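Local structure of putative sugar binding protein (Bacteroides vulgatus ATCC 8482, 3KEZ) at residues Ile88-Asn93 and Pro149-Leu154; Met284-Ser289 and Ser417-Thr422; Gly352-Ala357 and Gly376-Leu381; Ala232-Glu237 and Pro252-Phe257. The protein probably binds sugars or related nutrients at the bacterial outer membrane, as a calcium-containing member of the SusD family. One frame throughout, in Å; residues are numbered along the deposited sequence.

Interaction 1: residues Ile88-Asn93 and Pro149-Leu154; sequences IIQNCN and PIVKEL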
loop_
_atom_site.group_PDB
_atom_site.type_symbol
_atom_site.label_atom_id
_atom_site.label_comp_id
_atom_site.label_asym_id
_atom_site.label_seq_id
_atom_site.Cartn_x
_atom_site.Cartn_y
_atom_site.Cartn_z
ATOM N N ILE A 88 -7.388 -6.638 12.841
ATOM C CA ILE A 88 -8.012 -5.452 12.313
ATOM C C ILE A 88 -9.447 -5.738 11.785
ATOM O O ILE A 88 -10.433 -5.070 12.172
ATOM C CB ILE A 88 -7.114 -4.820 11.196
ATOM C CG1 ILE A 88 -5.849 -4.220 11.798
ATOM C CG2 ILE A 88 -7.923 -3.809 10.366
ATOM C CD1 ILE A 88 -4.743 -4.021 10.783
ATOM N N ILE A 89 -9.566 -6.727 10.913
ATOM C CA ILE A 89 -10.903 -7.143 10.408
ATOM C C ILE A 89 -11.881 -7.509 11.551
ATOM O O ILE A 89 -13.037 -7.102 11.536
ATOM C CB ILE A 89 -10.793 -8.361 9.388
ATOM C CG1 ILE A 89 -10.050 -7.909 8.118
ATOM C CG2 ILE A 89 -12.191 -8.967 9.166
ATOM C CD1 ILE A 89 -9.631 -9.064 7.101
ATOM N N GLN A 90 -11.431 -8.266 12.541
ATOM C CA GLN A 90 -12.334 -8.600 13.675
ATOM C C GLN A 90 -12.892 -7.350 14.357
ATOM O O GLN A 90 -14.064 -7.304 14.684
ATOM C CB GLN A 90 -11.639 -9.456 14.743
ATOM C CG GLN A 90 -11.516 -10.903 14.443
ATOM C CD GLN A 90 -12.847 -11.620 14.438
ATOM O OE1 GLN A 90 -13.451 -11.856 15.491
ATOM N NE2 GLN A 90 -13.303 -11.985 13.260
ATOM N N ASN A 91 -12.053 -6.333 14.580
ATOM C CA ASN A 91 -12.537 -5.093 15.223
ATOM C C ASN A 91 -13.412 -4.221 14.321
ATOM O O ASN A 91 -14.326 -3.498 14.803
ATOM C CB ASN A 91 -11.348 -4.327 15.823
ATOM C CG ASN A 91 -10.819 -5.014 17.086
ATOM O OD1 ASN A 91 -11.459 -4.966 18.123
ATOM N ND2 ASN A 91 -9.698 -5.710 16.971
ATOM N N CYS A 92 -13.147 -4.273 13.013
ATOM C CA CYS A 92 -14.043 -3.655 12.051
ATOM C C CYS A 92 -15.414 -4.314 12.117
ATOM O O CYS A 92 -16.405 -3.627 12.137
ATOM C CB CYS A 92 -13.514 -3.762 10.627
ATOM S SG CYS A 92 -12.008 -2.758 10.293
ATOM N N ASN A 93 -15.451 -5.653 12.127
ATOM C CA ASN A 93 -16.686 -6.432 12.304
ATOM C C ASN A 93 -17.422 -6.089 13.569
ATOM O O ASN A 93 -18.640 -5.919 13.546
ATOM C CB ASN A 93 -16.385 -7.938 12.282
ATOM C CG ASN A 93 -15.855 -8.395 10.929
ATOM O OD1 ASN A 93 -15.928 -7.637 9.951
ATOM N ND2 ASN A 93 -15.331 -9.620 10.856
ATOM N N PRO A 149 -9.926 -16.690 3.958
ATOM C CA PRO A 149 -11.271 -16.662 4.493
ATOM C C PRO A 149 -11.848 -15.275 4.667
ATOM O O PRO A 149 -11.212 -14.403 5.249
ATOM C CB PRO A 149 -11.116 -17.314 5.886
ATOM C CG PRO A 149 -9.920 -18.203 5.743
ATOM C CD PRO A 149 -8.998 -17.403 4.857
ATOM N N ILE A 150 -13.076 -15.111 4.204
ATOM C CA ILE A 150 -13.864 -13.898 4.403
ATOM C C ILE A 150 -14.523 -14.096 5.770
ATOM O O ILE A 150 -15.344 -15.000 5.945
ATOM C CB ILE A 150 -14.929 -13.768 3.301
ATOM C CG1 ILE A 150 -14.234 -13.551 1.928
ATOM C CG2 ILE A 150 -15.936 -12.628 3.625
ATOM C CD1 ILE A 150 -15.137 -13.855 0.703
ATOM N N VAL A 151 -14.160 -13.243 6.707
ATOM C CA VAL A 151 -14.658 -13.274 8.068
ATOM C C VAL A 151 -15.387 -11.977 8.307
ATOM O O VAL A 151 -14.783 -10.913 8.300
ATOM C CB VAL A 151 -13.481 -13.395 9.049
ATOM C CG1 VAL A 151 -13.988 -13.351 10.497
ATOM C CG2 VAL A 151 -12.686 -14.678 8.763
ATOM N N LYS A 152 -16.693 -12.057 8.507
ATOM C CA LYS A 152 -17.518 -10.865 8.648
ATOM C C LYS A 152 -18.215 -10.779 10.010
ATOM O O LYS A 152 -18.897 -9.788 10.304
ATOM C CB LYS A 152 -18.537 -10.811 7.495
ATOM C CG LYS A 152 -17.889 -10.327 6.189
ATOM C CD LYS A 152 -18.750 -10.466 4.989
ATOM C CE LYS A 152 -19.709 -9.313 4.854
ATOM N NZ LYS A 152 -20.447 -9.499 3.584
ATOM N N GLU A 153 -18.083 -11.828 10.817
ATOM C CA GLU A 153 -18.580 -11.791 12.184
ATOM C C GLU A 153 -17.419 -12.002 13.182
ATOM O O GLU A 153 -16.251 -11.893 12.816
ATOM C CB GLU A 153 -19.718 -12.795 12.333
ATOM C CG GLU A 153 -20.828 -12.554 11.300
ATOM C CD GLU A 153 -21.991 -13.523 11.430
ATOM O OE1 GLU A 153 -21.783 -14.749 11.245
ATOM O OE2 GLU A 153 -23.116 -13.052 11.691
ATOM N N LEU A 154 -17.737 -12.252 14.447
ATOM C CA LEU A 154 -16.711 -12.333 15.466
ATOM C C LEU A 154 -16.292 -13.794 15.648
ATOM O O LEU A 154 -17.123 -14.712 15.765
ATOM C CB LEU A 154 -17.203 -11.726 16.792
ATOM C CG LEU A 154 -17.680 -10.265 16.758
ATOM C CD1 LEU A 154 -18.056 -9.808 18.187
ATOM C CD2 LEU A 154 -16.634 -9.298 16.035
#

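Interaction 2: residues Met284-Ser289 and Ser417-Thr422; sequences MCITCS and SDINKT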
loop_
_atom_site.group_PDB
_atom_site.type_symbol
_atom_site.label_atom_id
_atom_site.label_comp_id
_atom_site.label_asym_id
_atom_site.label_seq_id
_atom_site.Cartn_x
_atom_site.Cartn_y
_atom_site.Cartn_z
HETATM N N MSE A 284 17.102 -1.946 3.519
HETATM C CA MSE A 284 16.635 -2.068 2.144
HETATM C C MSE A 284 17.020 -0.822 1.343
HETATM O O MSE A 284 16.925 0.304 1.851
HETATM C CB MSE A 284 15.132 -2.335 2.123
HETATM C CG MSE A 284 14.298 -1.270 2.810
HETATM SE SE MSE A 284 12.376 -1.623 2.955
HETATM C CE MSE A 284 11.789 -1.154 1.198
ATOM N N CYS A 285 17.511 -1.033 0.111
ATOM C CA CYS A 285 17.986 0.070 -0.744
ATOM C C CYS A 285 17.437 -0.091 -2.170
ATOM O O CYS A 285 16.802 -1.112 -2.497
ATOM C CB CYS A 285 19.506 0.066 -0.790
ATOM S SG CYS A 285 20.185 -1.458 -1.482
ATOM N N ILE A 286 17.686 0.899 -3.023
ATOM C CA ILE A 286 17.287 0.770 -4.424
ATOM C C ILE A 286 18.252 -0.176 -5.144
ATOM O O ILE A 286 19.400 -0.305 -4.753
ATOM C CB ILE A 286 17.227 2.104 -5.169
ATOM C CG1 ILE A 286 18.609 2.720 -5.337
ATOM C CG2 ILE A 286 16.218 3.071 -4.520
ATOM C CD1 ILE A 286 18.592 4.074 -6.042
ATOM N N THR A 287 17.769 -0.862 -6.179
ATOM C CA THR A 287 18.634 -1.650 -7.043
ATOM C C THR A 287 19.404 -0.720 -8.003
ATOM O O THR A 287 18.996 0.424 -8.240
ATOM C CB THR A 287 17.834 -2.665 -7.851
ATOM O OG1 THR A 287 16.796 -1.957 -8.533
ATOM C CG2 THR A 287 17.205 -3.774 -6.900
ATOM N N CYS A 288 20.515 -1.200 -8.545
ATOM C CA CYS A 288 21.240 -0.412 -9.553
ATOM C C CYS A 288 20.404 -0.087 -10.778
ATOM O O CYS A 288 20.466 1.028 -11.317
ATOM C CB CYS A 288 22.494 -1.143 -9.989
ATOM S SG CYS A 288 23.734 -1.244 -8.653
ATOM N N SER A 289 19.663 -1.079 -11.253
ATOM C CA SER A 289 18.793 -0.876 -12.413
ATOM C C SER A 289 17.761 0.241 -12.167
ATOM O O SER A 289 17.487 1.028 -13.072
ATOM C CB SER A 289 18.073 -2.169 -12.836
ATOM O OG SER A 289 17.314 -2.773 -11.793
ATOM N N SER A 417 28.886 2.640 -10.245
ATOM C CA SER A 417 29.946 3.087 -9.376
ATOM C C SER A 417 29.478 4.143 -8.357
ATOM O O SER A 417 30.186 4.395 -7.394
ATOM C CB SER A 417 31.127 3.590 -10.212
ATOM O OG SER A 417 30.694 4.563 -11.139
ATOM N N ASP A 418 28.292 4.732 -8.523
ATOM C CA ASP A 418 27.770 5.679 -7.495
ATOM C C ASP A 418 27.226 4.931 -6.282
ATOM O O ASP A 418 27.061 5.521 -5.210
ATOM C CB ASP A 418 26.634 6.558 -8.024
ATOM C CG ASP A 418 27.087 7.636 -8.999
ATOM O OD1 ASP A 418 28.263 8.049 -8.949
ATOM O OD2 ASP A 418 26.192 8.090 -9.780
ATOM N N ILE A 419 26.878 3.654 -6.476
ATOM C CA ILE A 419 26.366 2.803 -5.406
ATOM C C ILE A 419 27.033 1.442 -5.527
ATOM O O ILE A 419 26.395 0.437 -5.848
ATOM C CB ILE A 419 24.830 2.696 -5.429
ATOM C CG1 ILE A 419 24.285 2.303 -6.825
ATOM C CG2 ILE A 419 24.248 4.000 -4.928
ATOM C CD1 ILE A 419 22.790 2.222 -6.870
ATOM N N ASN A 420 28.339 1.436 -5.246
ATOM C CA ASN A 420 29.210 0.346 -5.678
ATOM C C ASN A 420 29.137 -0.894 -4.822
ATOM O O ASN A 420 29.774 -1.879 -5.153
ATOM C CB ASN A 420 30.677 0.808 -5.862
ATOM C CG ASN A 420 31.365 1.178 -4.560
ATOM O OD1 ASN A 420 31.000 0.697 -3.492
ATOM N ND2 ASN A 420 32.383 2.020 -4.650
ATOM N N LYS A 421 28.372 -0.867 -3.731
ATOM C CA LYS A 421 28.138 -2.085 -2.939
ATOM C C LYS A 421 26.773 -2.724 -3.171
ATOM O O LYS A 421 26.462 -3.767 -2.590
ATOM C CB LYS A 421 28.337 -1.801 -1.447
ATOM C CG LYS A 421 29.794 -1.561 -1.072
ATOM C CD LYS A 421 29.962 -1.163 0.388
ATOM C CE LYS A 421 31.408 -0.766 0.663
ATOM N NZ LYS A 421 31.505 0.182 1.782
ATOM N N THR A 422 25.957 -2.114 -4.022
ATOM C CA THR A 422 24.630 -2.624 -4.294
ATOM C C THR A 422 24.701 -3.669 -5.401
ATOM O O THR A 422 25.073 -3.363 -6.532
ATOM C CB THR A 422 23.702 -1.479 -4.787
ATOM O OG1 THR A 422 23.679 -0.414 -3.831
ATOM C CG2 THR A 422 22.271 -1.994 -5.070
HETATM O O HOH W 1 21.589 1.245 -3.500
#

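Interaction 3: residues Gly352-Ala357 and Gly376-Leu381; sequences GDNAKA and GKTLTL. With EDO (1,2-ethanediol), chain F.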
loop_
_atom_site.group_PDB
_atom_site.type_symbol
_atom_site.label_atom_id
_atom_site.label_comp_id
_atom_site.label_asym_id
_atom_site.label_seq_id
_atom_site.Cartn_x
_atom_site.Cartn_y
_atom_site.Cartn_z
ATOM N N GLY A 352 -8.713 3.237 -23.666
ATOM C CA GLY A 352 -8.500 3.790 -24.979
ATOM C C GLY A 352 -8.659 5.293 -25.030
ATOM O O GLY A 352 -8.967 5.838 -26.082
ATOM N N ASP A 353 -8.509 5.968 -23.899
ATOM C CA ASP A 353 -8.687 7.447 -23.879
ATOM C C ASP A 353 -7.309 8.054 -23.714
ATOM O O ASP A 353 -6.863 8.309 -22.598
ATOM C CB ASP A 353 -9.630 7.896 -22.769
ATOM C CG ASP A 353 -9.997 9.379 -22.876
ATOM O OD1 ASP A 353 -9.288 10.128 -23.569
ATOM O OD2 ASP A 353 -10.976 9.802 -22.236
ATOM N N ASN A 354 -6.601 8.227 -24.832
ATOM C CA ASN A 354 -5.240 8.701 -24.758
ATOM C C ASN A 354 -5.136 10.116 -24.224
ATOM O O ASN A 354 -4.220 10.413 -23.445
ATOM C CB ASN A 354 -4.555 8.618 -26.103
ATOM C CG ASN A 354 -3.071 8.825 -25.973
ATOM O OD1 ASN A 354 -2.390 8.102 -25.231
ATOM N ND2 ASN A 354 -2.567 9.842 -26.641
ATOM N N ALA A 355 -6.075 10.964 -24.624
ATOM C CA ALA A 355 -6.119 12.373 -24.194
ATOM C C ALA A 355 -6.101 12.502 -22.692
ATOM O O ALA A 355 -5.362 13.313 -22.124
ATOM C CB ALA A 355 -7.347 13.099 -24.780
ATOM N N LYS A 356 -6.922 11.675 -22.071
ATOM C CA LYS A 356 -7.080 11.636 -20.634
ATOM C C LYS A 356 -5.858 11.023 -19.977
ATOM O O LYS A 356 -5.423 11.512 -18.953
ATOM C CB LYS A 356 -8.338 10.831 -20.259
ATOM C CG LYS A 356 -8.864 11.152 -18.879
ATOM C CD LYS A 356 -10.198 10.428 -18.536
ATOM C CE LYS A 356 -11.398 11.146 -19.091
ATOM N NZ LYS A 356 -12.664 10.748 -18.365
ATOM N N ALA A 357 -5.288 9.971 -20.577
ATOM C CA ALA A 357 -4.064 9.388 -20.040
ATOM C C ALA A 357 -2.937 10.407 -20.019
ATOM O O ALA A 357 -2.246 10.522 -19.003
ATOM C CB ALA A 357 -3.644 8.171 -20.819
ATOM N N GLY A 376 1.502 14.525 -27.088
ATOM C CA GLY A 376 1.834 13.951 -28.396
ATOM C C GLY A 376 2.230 12.468 -28.424
ATOM O O GLY A 376 2.552 11.935 -29.478
ATOM N N LYS A 377 2.238 11.805 -27.281
ATOM C CA LYS A 377 2.594 10.385 -27.222
ATOM C C LYS A 377 1.306 9.579 -27.200
ATOM O O LYS A 377 0.283 10.033 -26.673
ATOM C CB LYS A 377 3.377 10.047 -25.950
ATOM C CG LYS A 377 4.614 10.929 -25.704
ATOM C CD LYS A 377 5.738 10.559 -26.589
ATOM C CE LYS A 377 7.035 11.319 -26.258
ATOM N NZ LYS A 377 7.917 11.153 -27.409
ATOM N N THR A 378 1.360 8.392 -27.789
ATOM C CA THR A 378 0.317 7.401 -27.594
ATOM C C THR A 378 0.814 6.549 -26.461
ATOM O O THR A 378 1.777 5.778 -26.627
ATOM C CB THR A 378 0.063 6.576 -28.839
ATOM O OG1 THR A 378 -0.420 7.454 -29.881
ATOM C CG2 THR A 378 -0.973 5.477 -28.527
ATOM N N LEU A 379 0.249 6.789 -25.281
ATOM C CA LEU A 379 0.738 6.163 -24.065
ATOM C C LEU A 379 0.337 4.687 -23.984
ATOM O O LEU A 379 -0.778 4.313 -24.357
ATOM C CB LEU A 379 0.283 6.926 -22.815
ATOM C CG LEU A 379 0.883 8.325 -22.563
ATOM C CD1 LEU A 379 0.187 8.884 -21.346
ATOM C CD2 LEU A 379 2.357 8.270 -22.348
ATOM N N THR A 380 1.286 3.873 -23.509
ATOM C CA THR A 380 1.110 2.431 -23.281
ATOM C C THR A 380 0.992 2.124 -21.761
ATOM O O THR A 380 1.348 2.940 -20.901
ATOM C CB THR A 380 2.310 1.664 -23.858
ATOM O OG1 THR A 380 3.440 1.935 -23.028
ATOM C CG2 THR A 380 2.602 2.112 -25.316
ATOM N N LEU A 381 0.492 0.949 -21.412
ATOM C CA LEU A 381 0.525 0.541 -20.028
ATOM C C LEU A 381 1.948 0.606 -19.474
ATOM O O LEU A 381 2.180 1.082 -18.367
ATOM C CB LEU A 381 -0.050 -0.871 -19.858
ATOM C CG LEU A 381 0.024 -1.470 -18.463
ATOM C CD1 LEU A 381 -0.772 -0.616 -17.465
ATOM C CD2 LEU A 381 -0.437 -2.932 -18.480
HETATM C C1 EDO F . -3.225 13.463 -26.273
HETATM O O1 EDO F . -3.963 14.691 -26.116
HETATM C C2 EDO F . -1.992 13.707 -27.130
HETATM O O2 EDO F . -1.235 14.809 -26.578
HETATM O O HOH W 2 -3.138 5.647 -24.318
#

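Interaction 4: residues Ala232-Glu237 and Pro252-Phe257; sequences ALWTNE and PGEILF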
loop_
_atom_site.group_PDB
_atom_site.type_symbol
_atom_site.label_atom_id
_atom_site.label_comp_id
_atom_site.label_asym_id
_atom_site.label_seq_id
_atom_site.Cartn_x
_atom_site.Cartn_y
_atom_site.Cartn_z
ATOM N N ALA A 232 -3.317 18.929 -2.743
ATOM C CA ALA A 232 -2.722 19.244 -4.014
ATOM C C ALA A 232 -1.447 18.438 -4.083
ATOM O O ALA A 232 -0.804 18.181 -3.059
ATOM C CB ALA A 232 -2.471 20.777 -4.149
ATOM N N LEU A 233 -1.105 17.994 -5.283
ATOM C CA LEU A 233 0.176 17.367 -5.530
ATOM C C LEU A 233 1.281 18.294 -5.022
ATOM O O LEU A 233 1.254 19.523 -5.242
ATOM C CB LEU A 233 0.377 17.100 -7.032
ATOM C CG LEU A 233 -0.477 16.040 -7.759
ATOM C CD1 LEU A 233 -0.089 16.010 -9.283
ATOM C CD2 LEU A 233 -0.330 14.704 -7.121
ATOM N N TRP A 234 2.234 17.706 -4.317
ATOM C CA TRP A 234 3.433 18.446 -3.888
ATOM C C TRP A 234 4.130 19.044 -5.101
ATOM O O TRP A 234 4.381 18.340 -6.079
ATOM C CB TRP A 234 4.405 17.508 -3.149
ATOM C CG TRP A 234 3.959 17.113 -1.770
ATOM C CD1 TRP A 234 3.304 17.900 -0.847
ATOM C CD2 TRP A 234 4.158 15.860 -1.148
ATOM N NE1 TRP A 234 3.067 17.176 0.308
ATOM C CE2 TRP A 234 3.573 15.919 0.137
ATOM C CE3 TRP A 234 4.742 14.656 -1.561
ATOM C CZ2 TRP A 234 3.587 14.849 0.996
ATOM C CZ3 TRP A 234 4.749 13.615 -0.698
ATOM C CH2 TRP A 234 4.185 13.712 0.564
ATOM N N THR A 235 4.453 20.332 -5.046
ATOM C CA THR A 235 5.168 20.968 -6.150
ATOM C C THR A 235 6.569 20.362 -6.332
ATOM O O THR A 235 7.112 19.691 -5.440
ATOM C CB THR A 235 5.335 22.472 -5.944
ATOM O OG1 THR A 235 6.211 22.687 -4.835
ATOM C CG2 THR A 235 3.974 23.164 -5.672
ATOM N N ASN A 236 7.147 20.596 -7.495
ATOM C CA ASN A 236 8.545 20.218 -7.747
ATOM C C ASN A 236 9.459 20.765 -6.640
ATOM O O ASN A 236 10.306 20.063 -6.122
ATOM C CB ASN A 236 8.946 20.747 -9.121
ATOM C CG ASN A 236 10.363 20.468 -9.473
ATOM O OD1 ASN A 236 11.233 21.325 -9.253
ATOM N ND2 ASN A 236 10.624 19.299 -10.067
ATOM N N GLU A 237 9.245 22.020 -6.255
ATOM C CA GLU A 237 10.003 22.640 -5.155
ATOM C C GLU A 237 9.799 22.006 -3.765
ATOM O O GLU A 237 10.749 21.869 -3.001
ATOM C CB GLU A 237 9.672 24.131 -5.088
ATOM C CG GLU A 237 10.581 24.893 -4.160
ATOM C CD GLU A 237 10.403 26.381 -4.262
ATOM O OE1 GLU A 237 9.913 26.858 -5.318
ATOM O OE2 GLU A 237 10.778 27.078 -3.289
ATOM N N PRO A 252 -3.021 20.575 3.625
ATOM C CA PRO A 252 -3.075 19.091 3.630
ATOM C C PRO A 252 -1.973 18.373 2.900
ATOM O O PRO A 252 -1.785 17.157 3.096
ATOM C CB PRO A 252 -4.392 18.767 2.945
ATOM C CG PRO A 252 -5.084 20.008 2.704
ATOM C CD PRO A 252 -4.225 21.185 3.053
ATOM N N GLY A 253 -1.280 19.076 2.002
ATOM C CA GLY A 253 -0.372 18.384 1.112
ATOM C C GLY A 253 -1.119 17.399 0.222
ATOM O O GLY A 253 -2.262 17.656 -0.209
ATOM N N GLU A 254 -0.496 16.258 -0.042
ATOM C CA GLU A 254 -1.126 15.289 -0.896
ATOM C C GLU A 254 -1.383 13.942 -0.257
ATOM O O GLU A 254 -1.931 13.080 -0.920
ATOM C CB GLU A 254 -0.343 15.105 -2.209
ATOM C CG GLU A 254 1.023 14.425 -2.120
ATOM C CD GLU A 254 1.524 14.017 -3.500
ATOM O OE1 GLU A 254 2.093 14.874 -4.229
ATOM O OE2 GLU A 254 1.388 12.819 -3.837
ATOM N N ILE A 255 -0.981 13.734 0.995
ATOM C CA ILE A 255 -1.273 12.435 1.642
ATOM C C ILE A 255 -2.734 12.353 2.096
ATOM O O ILE A 255 -3.187 13.126 2.951
ATOM C CB ILE A 255 -0.380 12.113 2.840
ATOM C CG1 ILE A 255 1.119 12.116 2.437
ATOM C CG2 ILE A 255 -0.827 10.745 3.456
ATOM C CD1 ILE A 255 2.102 12.330 3.634
ATOM N N LEU A 256 -3.440 11.382 1.534
ATOM C CA LEU A 256 -4.851 11.186 1.760
ATOM C C LEU A 256 -5.088 10.221 2.924
ATOM O O LEU A 256 -6.148 10.236 3.562
ATOM C CB LEU A 256 -5.506 10.674 0.480
ATOM C CG LEU A 256 -5.323 11.518 -0.784
ATOM C CD1 LEU A 256 -6.023 10.830 -2.044
ATOM C CD2 LEU A 256 -5.879 12.949 -0.601
ATOM N N PHE A 257 -4.124 9.352 3.186
ATOM C CA PHE A 257 -4.161 8.557 4.406
ATOM C C PHE A 257 -2.748 8.350 4.899
ATOM O O PHE A 257 -1.901 7.773 4.198
ATOM C CB PHE A 257 -4.878 7.229 4.193
ATOM C CG PHE A 257 -4.894 6.318 5.419
ATOM C CD1 PHE A 257 -5.156 6.822 6.690
ATOM C CD2 PHE A 257 -4.736 4.952 5.275
ATOM C CE1 PHE A 257 -5.209 6.001 7.786
ATOM C CE2 PHE A 257 -4.780 4.106 6.381
ATOM C CZ PHE A 257 -5.027 4.642 7.651
#

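Interaction 1: residues Ile88-Asn93 and Pro149-Leu154
N93 sets CG beside its backbone N (chi1 -65°), which aims its amide at the carbonyls of V151 and E153, while Q90, one turn earlier on helix 80-96, bends at chi2 (-68°), bringing its NE2 to E153 O and alongside V151 CG1. N93 ND2 gives one bond to V151 O at 2.9 Å, from above the carbonyl plane, and a second to E153 O at 3.1 Å. The same E153 O accepts from Q90 NE2 at 3.0 Å, a bond in the carbonyl plane but bent, with 135° at the hydrogen. V151 suits the space between the two amides: its CG1 sits 3.2 Å from Q90 NE2. I89 CG2 packs on V151 O, and L154 rests CD2 on the helix, 3.5 Å from Q90 O and near N93 CB. The oxygens of both amides are also used, N93 OD1 by R123 of helix 109-134 and Q90 OE1 by the backbone N of S155. K152 NZ forms a salt bridge with E172 of helix 166-183. An irregular chain thus has two carbonyls, those of V151 and E153, bonded by helix side chains; asparagine and glutamine, able to donate and accept at once, are well fitted to join it to the helix.

Interaction 2: residues Met284-Ser289 and Ser417-Thr422
T422 and I419, the two ends of a type I beta turn, face the segment where strand 284-286 gives way to helix 288-295. The direct contacts across the gap are van der Waals ones. T422 holds CG2 anti to its backbone N (chi1 -56° for OG1), and this methyl pushes in beside the chain, 3.3 Å from I286 O and 4.2 Å from C285 SG. C288 SG lies against the other end of the same residue, 3.3 Å from T422 O. I419 puts CG1 in the crowded position between its backbone N and carbonyl carbon (chi1 51°), so that CD1 extends to C288 SG at 4.0 Å and, more loosely, to I286 CG1. Small sulfur side chains suit this place, since cysteine fills the room beside a methyl without asking for a strong polar partner.

The polar link is indirect. A water donates to I286 O at 3.0 Å and lies 2.7 Å from T422 OG1, a hydroxyl that also bonds to Y312 O. Threonine is apt here because one branch packs while the other binds the water.

The turn is closed by T422 N to I419 O at 3.2 Å; T287, the N-cap of helix 288-295, bonds its hydroxyl to D53 O and only weakly to F290 N. Strand 284-286 pairs with strand 55-57. With every touching residue buried, the contact relies on van der Waals packing of methyl and sulfur groups, partly against carbonyl oxygens, and the one water joining I286 O to the T422 hydroxyl supplies the polar link that the direct contacts lack.

Interaction 3: residues Gly352-Ala357 and Gly376-Leu381
N354 OD1 is gripped twice: L379 N donates to it at 2.9 Å, and a water donates at 2.7 Å. The same water gives its other hydrogen to L379 O, so a single side-chain oxygen is tied to both polar atoms of L379. The other half of the amide, ND2, bonds to K377 O at 2.9 Å. That bond is nearly straight (164°), lies in the amide plane, and falls on a lone pair of the carbonyl. Asparagine is well chosen, because donor and acceptor on one flat group match the carbonyl and N-H on the two sides of T378, and the two bonds fix the rotation of the amide. Its CG stands anti to the backbone N (chi1 -168°), which carries the group off the first turn of the helix toward the loop.

One turn of the helix on, L379 packs CD1 on A357, 3.9 Å from its CB, where a small residue lets the leucine come close. D353 N-caps the helix, its OD1 accepting from K356 N at 3.2 Å. An ethanediol, probably from the crystallisation liquor, accepts from G376 N.

G352 closes helix 337-350 in a Schellman motif, just before helix 354-368 begins. L379 continues onto V358 and L361 of helix 354-368, and T380 caps helix 381-392, so the contact draws the loop between these two helices back against the start of helix 354-368.

Interaction 4: residues Ala232-Glu237 and Pro252-Phe257
W234 and E254 cross at about a right angle, the glutamate laying its CG over the indole: the carbon stands 3.7 Å from the centroid of the six-membered ring and 14° off its normal, a CH-pi contact. E254 then runs on extended, with its carboxylate plane tilted 31° from the ring, and OE1 uses its anti lone pair to accept from W234 N at 2.8 Å. OE1 also forms a salt bridge to R367, and OE2 one to R336 and a hydrogen bond with S338. I255 approaches the ring obliquely, its CG1 3.9 Å from W234 CH2. Here the chain enters strand 255-259, which pairs antiparallel with strand 332-336 and carries a classic beta bulge where L256 and F257 both face I335. The side chain of I255 lies about 6 Å from that of N331, a calcium ligand. At G253 a CB would run into W234 NE1, and the positive phi (62°) also suits glycine; its CA comes within 3.7 Å of that nitrogen. G253 O accepts from A232 N at 3.0 Å. L233 crosses the glutamate obliquely, its CD2 3.8 Å from the same E254 OE1, and touches S338 and Y341 of helix 337-350.

Interaction 2 is the fully buried contact, held by methyl and sulfur packing with a water between carbonyl and hydroxyl; the other three are partly buried and lean on direct hydrogen bonds. Interactions 1 and 3 share a device, side-chain amides from a helix meeting the backbone of an irregular chain, yet they lie on opposite sides of the chain's centre, about 41 Å apart between centres. Interaction 4 instead uses a carboxylate and an indole, and its I255 lies about 6 Å, side chain to side chain, from the calcium ligand N331. Helix 337-350 relates interactions 3 and 4: its end precedes 352-357, and its residues touch L233 and E254. None of the four contacts touches another.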